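Local atomic coordinates of DNA topoisomerase 2-associated protein PAT1 (Saccharomyces cerevisiae, PDB entry 5LMG), a protein that activates mRNA decapping and represses translation, its C-terminal domain binding a short peptide motif of the decapping enzyme Dcp2. Residues 253-258 / 274-279. The protein carries 2 engineered substitutions. Numbering follows the deposited sequence.
Sequences IFPPRE and EAYIWA. Engineered in segment 274-279: Ala-279 (natural residue Gln). With EDO (1,2-ethanediol), chain H.
In the mostly helical C-terminal domain of Pat1, the loop that leads into helix 257-267 packs on the first turn of helix 275-286, and Phe-254 and Ile-277 carry most of the contact. CG2 of Ile-277 sits over one face of the Phe-254 ring in a CH-pi contact, 3.6 Å from the ring centroid and 18° off its normal. CG1 of Ile-277 is anti to the carbonyl carbon (chi1 -59°), which puts CG2 anti to the backbone N, against this ring and CD1 of Ile-253, while Ile-277 CD1 branches off to Pro-255 CD, 3.8 Å away. The Phe-254 edge is turned to the face of Trp-278 in a T-shaped pair, the planes 66° apart and the centroids of Phe-254 and the Trp-278 six-membered ring 5.3 Å apart. Glu-274, the N-cap of helix 275-286, brings OE1 in the plane of the Phe-254 ring, 3.7 Å from CD2. With an alanine for Phe-254, the Trp-278 face and Ile-277 CG2 would probably lose their aromatic partner and a gap would open between loop and helix. A 1,2-ethanediol, probably from the crystallisation liquor, bridges the segments: its O2 lies 2.7 Å from Glu-274 OE2 and 2.8 Å from Pro-255 O. Val-300 and Ile-304 of helix 290-322 pack against Phe-254 and Trp-278 respectively. The loop before one helix packs on the start of the following one, consistent with an alpha-helical repeat fold of the TPR clan.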
loop_
_atom_site.group_PDB
_atom_site.type_symbol
_atom_site.label_atom_id
_atom_site.label_comp_id
_atom_site.label_asym_id
_atom_site.label_seq_id
_atom_site.Cartn_x
_atom_site.Cartn_y
_atom_site.Cartn_z
ATOM N N ILE A 253 11.255 -4.312 -2.640
ATOM C CA ILE A 253 10.128 -3.791 -1.869
ATOM C C ILE A 253 10.610 -3.279 -0.482
ATOM O O ILE A 253 9.922 -2.466 0.132
ATOM C CB ILE A 253 8.939 -4.789 -1.783
ATOM C CG1 ILE A 253 9.229 -5.958 -0.807
ATOM C CG2 ILE A 253 8.502 -5.290 -3.180
ATOM C CD1 ILE A 253 8.071 -6.941 -0.616
ATOM N N PHE A 254 11.792 -3.754 -0.008
ATOM C CA PHE A 254 12.403 -3.337 1.268
ATOM C C PHE A 254 13.323 -2.133 0.972
ATOM O O PHE A 254 14.306 -2.302 0.250
ATOM C CB PHE A 254 13.188 -4.497 1.914
ATOM C CG PHE A 254 12.338 -5.641 2.416
ATOM C CD1 PHE A 254 11.947 -6.668 1.561
ATOM C CD2 PHE A 254 11.928 -5.695 3.747
ATOM C CE1 PHE A 254 11.153 -7.728 2.027
ATOM C CE2 PHE A 254 11.149 -6.759 4.218
ATOM C CZ PHE A 254 10.777 -7.779 3.356
ATOM N N PRO A 255 12.986 -0.905 1.452
ATOM C CA PRO A 255 13.821 0.273 1.130
ATOM C C PRO A 255 15.222 0.239 1.744
ATOM O O PRO A 255 15.413 -0.455 2.754
ATOM C CB PRO A 255 13.006 1.460 1.681
ATOM C CG PRO A 255 11.633 0.928 1.909
ATOM C CD PRO A 255 11.832 -0.516 2.281
ATOM N N PRO A 256 16.209 0.977 1.166
ATOM C CA PRO A 256 17.551 1.006 1.769
ATOM C C PRO A 256 17.531 1.617 3.164
ATOM O O PRO A 256 16.615 2.367 3.520
ATOM C CB PRO A 256 18.378 1.875 0.809
ATOM C CG PRO A 256 17.542 2.051 -0.407
ATOM C CD PRO A 256 16.130 1.879 0.002
ATOM N N ARG A 257 18.536 1.268 3.954
ATOM C CA ARG A 257 18.687 1.719 5.324
ATOM C C ARG A 257 18.829 3.234 5.461
ATOM O O ARG A 257 18.334 3.806 6.433
ATOM C CB ARG A 257 19.889 1.017 5.922
ATOM C CG ARG A 257 19.642 0.410 7.289
ATOM C CD ARG A 257 19.934 1.391 8.402
ATOM N NE ARG A 257 21.106 2.216 8.114
ATOM C CZ ARG A 257 21.720 2.979 9.006
ATOM N NH1 ARG A 257 22.768 3.711 8.652
ATOM N NH2 ARG A 257 21.272 3.045 10.255
ATOM N N GLU A 258 19.506 3.882 4.496
ATOM C CA GLU A 258 19.698 5.339 4.487
ATOM C C GLU A 258 18.339 6.039 4.357
ATOM O O GLU A 258 18.114 7.079 4.984
ATOM C CB GLU A 258 20.708 5.821 3.412
ATOM C CG GLU A 258 21.119 4.814 2.343
ATOM C CD GLU A 258 21.964 3.637 2.802
ATOM O OE1 GLU A 258 23.110 3.853 3.261
ATOM O OE2 GLU A 258 21.459 2.495 2.726
ATOM N N GLU A 274 7.511 -1.690 8.973
ATOM C CA GLU A 274 7.531 -2.449 7.723
ATOM C C GLU A 274 6.400 -3.486 7.641
ATOM O O GLU A 274 6.449 -4.387 6.782
ATOM C CB GLU A 274 8.924 -3.063 7.469
ATOM C CG GLU A 274 9.964 -1.997 7.148
ATOM C CD GLU A 274 11.263 -2.420 6.489
ATOM O OE1 GLU A 274 11.720 -3.559 6.732
ATOM O OE2 GLU A 274 11.857 -1.582 5.773
ATOM N N ALA A 275 5.349 -3.317 8.493
ATOM C CA ALA A 275 4.158 -4.181 8.541
ATOM C C ALA A 275 3.467 -4.295 7.183
ATOM O O ALA A 275 3.088 -5.402 6.797
ATOM C CB ALA A 275 3.174 -3.696 9.595
ATOM N N TYR A 276 3.362 -3.167 6.437
ATOM C CA TYR A 276 2.767 -3.117 5.092
ATOM C C TYR A 276 3.565 -3.981 4.069
ATOM O O TYR A 276 2.981 -4.434 3.086
ATOM C CB TYR A 276 2.646 -1.657 4.598
ATOM C CG TYR A 276 3.960 -1.023 4.195
ATOM C CD1 TYR A 276 4.865 -0.579 5.155
ATOM C CD2 TYR A 276 4.296 -0.858 2.852
ATOM C CE1 TYR A 276 6.090 -0.020 4.792
ATOM C CE2 TYR A 276 5.517 -0.295 2.476
ATOM C CZ TYR A 276 6.404 0.136 3.453
ATOM O OH TYR A 276 7.611 0.691 3.116
ATOM N N ILE A 277 4.889 -4.172 4.286
ATOM C CA ILE A 277 5.724 -4.995 3.391
ATOM C C ILE A 277 5.375 -6.465 3.604
ATOM O O ILE A 277 5.162 -7.189 2.628
ATOM C CB ILE A 277 7.253 -4.725 3.548
ATOM C CG1 ILE A 277 7.599 -3.248 3.253
ATOM C CG2 ILE A 277 8.059 -5.678 2.650
ATOM C CD1 ILE A 277 9.031 -2.798 3.611
ATOM N N TRP A 278 5.326 -6.899 4.889
ATOM C CA TRP A 278 4.984 -8.283 5.239
ATOM C C TRP A 278 3.528 -8.596 4.900
ATOM O O TRP A 278 3.240 -9.740 4.574
ATOM C CB TRP A 278 5.334 -8.605 6.706
ATOM C CG TRP A 278 6.801 -8.464 7.005
ATOM C CD1 TRP A 278 7.405 -7.431 7.664
ATOM C CD2 TRP A 278 7.860 -9.323 6.544
ATOM N NE1 TRP A 278 8.770 -7.607 7.672
ATOM C CE2 TRP A 278 9.080 -8.752 6.973
ATOM C CE3 TRP A 278 7.898 -10.524 5.807
ATOM C CZ2 TRP A 278 10.323 -9.356 6.720
ATOM C CZ3 TRP A 278 9.129 -11.105 5.529
ATOM C CH2 TRP A 278 10.324 -10.524 5.980
ATOM N N ALA A 279 2.625 -7.577 4.932
ATOM C CA ALA A 279 1.207 -7.733 4.558
ATOM C C ALA A 279 1.113 -7.986 3.047
ATOM O O ALA A 279 0.371 -8.873 2.621
ATOM C CB ALA A 279 0.400 -6.508 4.960
HETATM C C1 EDO H . 15.588 -3.637 6.017
HETATM O O1 EDO H . 14.529 -4.528 6.340
HETATM C C2 EDO H . 15.352 -3.058 4.603
HETATM O O2 EDO H . 14.234 -2.163 4.576
#